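Local coordinates for transcription regulator AcaB (PDB 6N8B), which is a plasmid-encoded transcriptional regulator with a crucial role in conjugation of IncC plasmids in Escherichia coli, at residues R20-S31 against Y105-N116. Residues are numbered along the deposited sequence; the frame is centred on the assembly and turned at random.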
ATOM      1  N   ARG A  20      23.503   0.056  -6.440  1.00 60.54           N
ATOM      2  CA  ARG A  20      22.065   0.037  -6.648  1.00 58.38           C
ATOM      3  C   ARG A  20      21.450   1.323  -6.127  1.00 58.71           C
ATOM      4  O   ARG A  20      21.777   1.754  -5.014  1.00 59.16           O
ATOM      5  CB  ARG A  20      21.421  -1.161  -5.954  1.00 57.14           C
ATOM      6  CG  ARG A  20      19.911  -1.194  -6.100  1.00 56.19           C
ATOM      7  CD  ARG A  20      19.269  -1.898  -4.924  1.00 55.69           C
ATOM      8  NE  ARG A  20      20.115  -2.987  -4.458  1.00 56.03           N
ATOM      9  CZ  ARG A  20      20.169  -3.407  -3.200  1.00 56.33           C
ATOM     10  NH1 ARG A  20      19.417  -2.827  -2.276  1.00 56.26           N
ATOM     11  NH2 ARG A  20      20.978  -4.407  -2.868  1.00 56.76           N
ATOM     12  N   PRO A  21      20.588   1.974  -6.904  1.00 45.33           N
ATOM     13  CA  PRO A  21      19.982   3.227  -6.444  1.00 45.38           C
ATOM     14  C   PRO A  21      18.968   3.014  -5.329  1.00 42.40           C
ATOM     15  O   PRO A  21      18.157   2.084  -5.361  1.00 40.03           O
ATOM     16  CB  PRO A  21      19.307   3.783  -7.703  1.00 46.24           C
ATOM     17  CG  PRO A  21      19.118   2.613  -8.590  1.00 45.44           C
ATOM     18  CD  PRO A  21      20.224   1.653  -8.293  1.00 45.78           C
ATOM     19  N   VAL A  22      19.022   3.900  -4.336  1.00 44.81           N
ATOM     20  CA  VAL A  22      18.067   3.925  -3.236  1.00 43.93           C
ATOM     21  C   VAL A  22      17.678   5.382  -3.037  1.00 45.06           C
ATOM     22  O   VAL A  22      18.540   6.224  -2.761  1.00 46.53           O
ATOM     23  CB  VAL A  22      18.631   3.336  -1.932  1.00 43.81           C
ATOM     24  CG1 VAL A  22      17.571   3.362  -0.840  1.00 43.17           C
ATOM     25  CG2 VAL A  22      19.127   1.919  -2.160  1.00 43.07           C
ATOM     26  N   PHE A  23      16.386   5.671  -3.133  1.00 52.41           N
ATOM     27  CA  PHE A  23      15.861   7.017  -2.962  1.00 52.97           C
ATOM     28  C   PHE A  23      15.335   7.157  -1.542  1.00 52.96           C
ATOM     29  O   PHE A  23      14.409   6.441  -1.144  1.00 51.96           O
ATOM     30  CB  PHE A  23      14.757   7.284  -3.987  1.00 51.43           C
ATOM     31  CG  PHE A  23      14.407   8.730  -4.146  1.00 51.72           C
ATOM     32  CD1 PHE A  23      15.282   9.599  -4.779  1.00 53.54           C
ATOM     33  CD2 PHE A  23      13.189   9.217  -3.694  1.00 50.96           C
ATOM     34  CE1 PHE A  23      14.962  10.934  -4.940  1.00 55.86           C
ATOM     35  CE2 PHE A  23      12.859  10.550  -3.853  1.00 51.43           C
ATOM     36  CZ  PHE A  23      13.748  11.412  -4.479  1.00 54.59           C
ATOM     37  N   LYS A  24      15.911   8.088  -0.790  1.00 65.34           N
ATOM     38  CA  LYS A  24      15.497   8.359   0.575  1.00 65.22           C
ATOM     39  C   LYS A  24      14.781   9.701   0.630  1.00 65.46           C
ATOM     40  O   LYS A  24      15.195  10.666  -0.016  1.00 66.00           O
ATOM     41  CB  LYS A  24      16.702   8.350   1.519  1.00 65.83           C
ATOM     42  CG  LYS A  24      17.470   7.031   1.494  1.00 65.60           C
ATOM     43  CD  LYS A  24      18.734   7.067   2.348  1.00 66.70           C
ATOM     44  CE  LYS A  24      19.477   5.734   2.279  1.00 66.10           C
ATOM     45  NZ  LYS A  24      20.771   5.741   3.024  1.00 69.02           N
ATOM     46  N   GLN A  25      13.706   9.750   1.409  1.00 71.80           N
ATOM     47  CA  GLN A  25      12.690  10.783   1.279  1.00 71.29           C
ATOM     48  C   GLN A  25      11.948  10.870   2.599  1.00 71.32           C
ATOM     49  O   GLN A  25      11.670   9.846   3.225  1.00 71.11           O
ATOM     50  CB  GLN A  25      11.709  10.477   0.138  1.00 70.12           C
ATOM     51  CG  GLN A  25      10.461  11.362   0.141  1.00 69.54           C
ATOM     52  CD  GLN A  25       9.375  10.888  -0.816  1.00 68.14           C
ATOM     53  OE1 GLN A  25       9.310   9.710  -1.173  1.00 67.11           O
ATOM     54  NE2 GLN A  25       8.510  11.808  -1.227  1.00 67.95           N
ATOM     55  N   VAL A  26      11.637  12.089   3.023  1.00 48.12           N
ATOM     56  CA  VAL A  26      10.852  12.309   4.228  1.00 48.35           C
ATOM     57  C   VAL A  26       9.414  12.561   3.810  1.00 47.42           C
ATOM     58  O   VAL A  26       9.140  13.447   2.990  1.00 47.08           O
ATOM     59  CB  VAL A  26      11.401  13.492   5.044  1.00 49.42           C
ATOM     60  CG1 VAL A  26      10.370  13.965   6.052  1.00 49.90           C
ATOM     61  CG2 VAL A  26      12.694  13.104   5.743  1.00 50.40           C
ATOM     62  N   LEU A  27       8.496  11.784   4.373  1.00 42.87           N
ATOM     63  CA  LEU A  27       7.106  11.750   3.930  1.00 41.75           C
ATOM     64  C   LEU A  27       6.231  12.134   5.112  1.00 42.47           C
ATOM     65  O   LEU A  27       6.076  11.350   6.056  1.00 43.12           O
ATOM     66  CB  LEU A  27       6.726  10.376   3.374  1.00 40.75           C
ATOM     67  CG  LEU A  27       5.228  10.115   3.186  1.00 39.40           C
ATOM     68  CD1 LEU A  27       4.635  10.987   2.097  1.00 38.28           C
ATOM     69  CD2 LEU A  27       5.028   8.660   2.833  1.00 38.64           C
ATOM     70  N   LYS A  28       5.683  13.345   5.084  1.00 57.20           N
ATOM     71  CA  LYS A  28       4.810  13.769   6.163  1.00 58.08           C
ATOM     72  C   LYS A  28       3.392  13.292   5.894  1.00 57.35           C
ATOM     73  O   LYS A  28       2.909  13.329   4.759  1.00 55.99           O
ATOM     74  CB  LYS A  28       4.861  15.289   6.334  1.00 59.06           C
ATOM     75  CG  LYS A  28       3.599  15.906   6.906  1.00 59.85           C
ATOM     76  CD  LYS A  28       3.644  17.420   6.917  1.00 61.47           C
ATOM     77  CE  LYS A  28       4.649  17.884   7.942  1.00 63.01           C
ATOM     78  NZ  LYS A  28       4.535  19.329   8.274  1.00 65.44           N
ATOM     79  N   VAL A  29       2.731  12.832   6.951  1.00 41.84           N
ATOM     80  CA  VAL A  29       1.409  12.232   6.867  1.00 41.21           C
ATOM     81  C   VAL A  29       0.529  12.901   7.913  1.00 42.69           C
ATOM     82  O   VAL A  29       0.879  12.931   9.097  1.00 44.42           O
ATOM     83  CB  VAL A  29       1.470  10.708   7.078  1.00 41.16           C
ATOM     84  CG1 VAL A  29       0.081  10.126   7.068  1.00 40.59           C
ATOM     85  CG2 VAL A  29       2.329  10.055   6.002  1.00 39.83           C
ATOM     86  N   ASN A  30      -0.609  13.439   7.476  1.00 48.29           N
ATOM     87  CA  ASN A  30      -1.459  14.239   8.348  1.00 49.84           C
ATOM     88  C   ASN A  30      -2.486  13.390   9.087  1.00 50.09           C
ATOM     89  O   ASN A  30      -2.580  13.454  10.316  1.00 51.64           O
ATOM     90  CB  ASN A  30      -2.178  15.314   7.528  1.00 49.34           C
ATOM     91  CG  ASN A  30      -1.235  16.364   6.983  1.00 49.54           C
ATOM     92  OD1 ASN A  30      -0.273  16.755   7.643  1.00 50.97           O
ATOM     93  ND2 ASN A  30      -1.503  16.821   5.763  1.00 48.35           N
ATOM     94  N   SER A  31      -3.245  12.586   8.351  1.00 39.07           N
ATOM     95  CA  SER A  31      -4.398  11.889   8.896  1.00 39.03           C
ATOM     96  C   SER A  31      -3.976  10.668   9.704  1.00 40.00           C
ATOM     97  O   SER A  31      -2.976  10.011   9.404  1.00 39.93           O
ATOM     98  CB  SER A  31      -5.344  11.463   7.772  1.00 36.83           C
ATOM     99  OG  SER A  31      -4.691  10.596   6.858  1.00 35.31           O
ATOM    100  N   TYR A 105      -3.960  19.530  11.202  1.00 55.59           N
ATOM    101  CA  TYR A 105      -3.999  18.262  11.916  1.00 54.75           C
ATOM    102  C   TYR A 105      -3.185  18.392  13.191  1.00 55.87           C
ATOM    103  O   TYR A 105      -2.061  18.901  13.170  1.00 56.81           O
ATOM    104  CB  TYR A 105      -3.499  17.110  11.043  1.00 53.37           C
ATOM    105  CG  TYR A 105      -4.558  16.629  10.077  1.00 51.85           C
ATOM    106  CD1 TYR A 105      -4.769  17.279   8.867  1.00 51.87           C
ATOM    107  CD2 TYR A 105      -5.368  15.544  10.388  1.00 50.47           C
ATOM    108  CE1 TYR A 105      -5.744  16.851   7.986  1.00 50.53           C
ATOM    109  CE2 TYR A 105      -6.344  15.108   9.514  1.00 49.03           C
ATOM    110  CZ  TYR A 105      -6.529  15.766   8.315  1.00 49.07           C
ATOM    111  OH  TYR A 105      -7.499  15.340   7.439  1.00 47.76           O
ATOM    112  N   THR A 106      -3.771  17.938  14.301  1.00 64.15           N
ATOM    113  CA  THR A 106      -3.195  18.174  15.617  1.00 65.90           C
ATOM    114  C   THR A 106      -1.864  17.460  15.818  1.00 66.27           C
ATOM    115  O   THR A 106      -1.090  17.862  16.692  1.00 70.18           O
ATOM    116  CB  THR A 106      -4.184  17.747  16.702  1.00 65.95           C
ATOM    117  OG1 THR A 106      -4.506  16.360  16.535  1.00 63.56           O
ATOM    118  CG2 THR A 106      -5.464  18.571  16.613  1.00 66.30           C
ATOM    119  N   ASN A 107      -1.577  16.415  15.047  1.00 70.57           N
ATOM    120  CA  ASN A 107      -0.310  15.692  15.163  1.00 70.57           C
ATOM    121  C   ASN A 107       0.010  14.981  13.859  1.00 69.30           C
ATOM    122  O   ASN A 107      -0.234  13.777  13.710  1.00 67.96           O
ATOM    123  CB  ASN A 107      -0.347  14.697  16.324  1.00 70.25           C
ATOM    124  CG  ASN A 107       0.999  14.018  16.560  1.00 70.64           C
ATOM    125  OD1 ASN A 107       1.986  14.673  16.895  1.00 75.69           O
ATOM    126  ND2 ASN A 107       1.040  12.697  16.390  1.00 67.13           N
ATOM    127  N   PRO A 108       0.554  15.692  12.879  1.00 58.84           N
ATOM    128  CA  PRO A 108       1.110  15.010  11.709  1.00 57.64           C
ATOM    129  C   PRO A 108       2.462  14.413  12.069  1.00 57.99           C
ATOM    130  O   PRO A 108       3.155  14.882  12.974  1.00 59.68           O
ATOM    131  CB  PRO A 108       1.252  16.122  10.659  1.00 58.12           C
ATOM    132  CG  PRO A 108       0.614  17.355  11.270  1.00 59.56           C
ATOM    133  CD  PRO A 108       0.659  17.155  12.754  1.00 60.16           C
ATOM    134  N   ASN A 109       2.843  13.379  11.329  1.00 62.81           N
ATOM    135  CA  ASN A 109       4.131  12.735  11.531  1.00 62.88           C
ATOM    136  C   ASN A 109       4.914  12.689  10.228  1.00 62.03           C
ATOM    137  O   ASN A 109       4.343  12.674   9.135  1.00 61.42           O
ATOM    138  CB  ASN A 109       3.973  11.307  12.096  1.00 63.13           C
ATOM    139  CG  ASN A 109       3.364  11.289  13.492  1.00 64.03           C
ATOM    140  OD1 ASN A 109       3.232  12.330  14.139  1.00 64.38           O
ATOM    141  ND2 ASN A 109       2.999  10.100  13.966  1.00 64.30           N
ATOM    142  N   GLU A 110       6.234  12.656  10.362  1.00 67.21           N
ATOM    143  CA  GLU A 110       7.149  12.545   9.238  1.00 66.84           C
ATOM    144  C   GLU A 110       7.859  11.203   9.320  1.00 66.25           C
ATOM    145  O   GLU A 110       8.400  10.848  10.371  1.00 66.44           O
ATOM    146  CB  GLU A 110       8.167  13.688   9.248  1.00 67.96           C
ATOM    147  CG  GLU A 110       7.587  15.030   8.846  1.00 68.72           C
ATOM    148  CD  GLU A 110       8.611  16.140   8.906  1.00 72.99           C
ATOM    149  OE1 GLU A 110       8.415  17.173   8.229  1.00 74.85           O
ATOM    150  OE2 GLU A 110       9.607  15.984   9.643  1.00 75.53           O
ATOM    151  N   TYR A 111       7.843  10.456   8.223  1.00 50.09           N
ATOM    152  CA  TYR A 111       8.506   9.163   8.150  1.00 49.38           C
ATOM    153  C   TYR A 111       9.652   9.229   7.152  1.00 49.38           C
ATOM    154  O   TYR A 111       9.463   9.659   6.009  1.00 49.47           O
ATOM    155  CB  TYR A 111       7.529   8.056   7.743  1.00 48.55           C
ATOM    156  CG  TYR A 111       6.328   7.904   8.649  1.00 48.72           C
ATOM    157  CD1 TYR A 111       5.161   8.626   8.421  1.00 49.05           C
ATOM    158  CD2 TYR A 111       6.357   7.030   9.727  1.00 48.71           C
ATOM    159  CE1 TYR A 111       4.060   8.482   9.246  1.00 49.48           C
ATOM    160  CE2 TYR A 111       5.262   6.881  10.554  1.00 49.20           C
ATOM    161  CZ  TYR A 111       4.117   7.609  10.311  1.00 49.60           C
ATOM    162  OH  TYR A 111       3.025   7.465  11.133  1.00 50.14           O
ATOM    163  N   THR A 112      10.834   8.804   7.586  1.00 51.83           N
ATOM    164  CA  THR A 112      11.970   8.636   6.694  1.00 52.01           C
ATOM    165  C   THR A 112      11.861   7.266   6.038  1.00 50.99           C
ATOM    166  O   THR A 112      11.950   6.236   6.717  1.00 50.42           O
ATOM    167  CB  THR A 112      13.291   8.766   7.450  1.00 52.57           C
ATOM    168  OG1 THR A 112      13.390  10.073   8.029  1.00 54.25           O
ATOM    169  CG2 THR A 112      14.462   8.546   6.514  1.00 52.40           C
ATOM    170  N   ILE A 113      11.666   7.251   4.724  1.00 46.64           N
ATOM    171  CA  ILE A 113      11.478   6.018   3.975  1.00 45.95           C
ATOM    172  C   ILE A 113      12.541   5.952   2.892  1.00 46.61           C
ATOM    173  O   ILE A 113      12.947   6.982   2.339  1.00 47.53           O
ATOM    174  CB  ILE A 113      10.067   5.917   3.357  1.00 45.45           C
ATOM    175  CG1 ILE A 113       9.883   6.940   2.237  1.00 46.35           C
ATOM    176  CG2 ILE A 113       9.007   6.124   4.427  1.00 45.05           C
ATOM    177  CD1 ILE A 113       8.518   6.894   1.591  1.00 46.21           C
ATOM    178  N   GLU A 114      13.006   4.742   2.609  1.00 68.16           N
ATOM    179  CA  GLU A 114      13.882   4.507   1.478  1.00 68.56           C
ATOM    180  C   GLU A 114      13.154   3.668   0.442  1.00 67.85           C
ATOM    181  O   GLU A 114      12.355   2.790   0.776  1.00 66.85           O
ATOM    182  CB  GLU A 114      15.176   3.809   1.896  1.00 68.89           C
ATOM    183  CG  GLU A 114      15.677   4.173   3.278  1.00 69.44           C
ATOM    184  CD  GLU A 114      16.753   3.219   3.759  1.00 69.71           C
ATOM    185  OE1 GLU A 114      17.740   3.691   4.368  1.00 70.39           O
ATOM    186  OE2 GLU A 114      16.618   2.000   3.507  1.00 68.84           O
ATOM    187  N   ILE A 115      13.454   3.940  -0.821  1.00 50.71           N
ATOM    188  CA  ILE A 115      12.699   3.409  -1.941  1.00 50.46           C
ATOM    189  C   ILE A 115      13.686   2.679  -2.838  1.00 50.58           C
ATOM    190  O   ILE A 115      14.499   3.308  -3.528  1.00 51.49           O
ATOM    191  CB  ILE A 115      11.940   4.513  -2.691  1.00 51.37           C
ATOM    192  CG1 ILE A 115      10.699   4.910  -1.892  1.00 50.94           C
ATOM    193  CG2 ILE A 115      11.515   4.039  -4.066  1.00 51.79           C
ATOM    194  CD1 ILE A 115      10.353   6.378  -1.967  1.00 52.27           C
ATOM    195  N   ASN A 116      13.637   1.347  -2.803  1.00 48.70           N
ATOM    196  CA  ASN A 116      14.577   0.518  -3.542  1.00 48.64           C
ATOM    197  C   ASN A 116      14.054   0.108  -4.909  1.00 48.95           C
ATOM    198  O   ASN A 116      14.849  -0.299  -5.763  1.00 49.44           O
ATOM    199  CB  ASN A 116      14.932  -0.736  -2.736  1.00 47.59           C
ATOM    200  CG  ASN A 116      15.820  -0.434  -1.542  1.00 47.79           C
ATOM    201  OD1 ASN A 116      17.047  -0.446  -1.646  1.00 48.46           O
ATOM    202  ND2 ASN A 116      15.201  -0.169  -0.395  1.00 47.51           N
TER
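Leu27 and Tyr111 face each other as a hydrogen-bonded pair in the two-stranded antiparallel ribbon of strands 23-29 and 109-115. Their backbones exchange two bonds, Leu27 N to Tyr111 O at 2.9 Å being one, and the same double exchange recurs at Phe23 with Ile115, Gln25 with Ile113 and Val29 with Asn109.

The packed face carries Leu27, Val29, Tyr111 and Ile113. CD2 of Leu27 meets CD1 of Ile113 at 4.1 Å; chi1 of 69° sets Ile113 CG1 between its own N and C, which brings CD1 nearer to strand 23-29. Val29 CG2 comes to the edge of the Tyr111 ring, 4.0 Å from CD1, while the phenol OH bonds Glu39. Helices 32-59 and 118-142 both touch this face. Just beyond Val29 and before Asn109, CB of Asn30 sits over one face of Tyr105 as a CH-pi contact, 3.9 Å from the centroid, and Tyr105 OH bonds Asp138.

The other face, exposed, is looser and mostly polar, with Val26 CG1 against Glu110 CB at 3.9 Å. Lys24 runs alongside Glu114, but NZ stays 3.9 Å from OE1, a long salt bridge. Lys28 NZ and Glu110 OE1 lie 4.4 Å apart, beyond one.

The ribbon is thus amphipathic: main-chain bonds set its register, apolar groups and the Tyr111 hydroxyl hold one face to the helices, Tyr105 ties the ribbon's end to helix 118-142, and the exposed charges probably add only weak attraction.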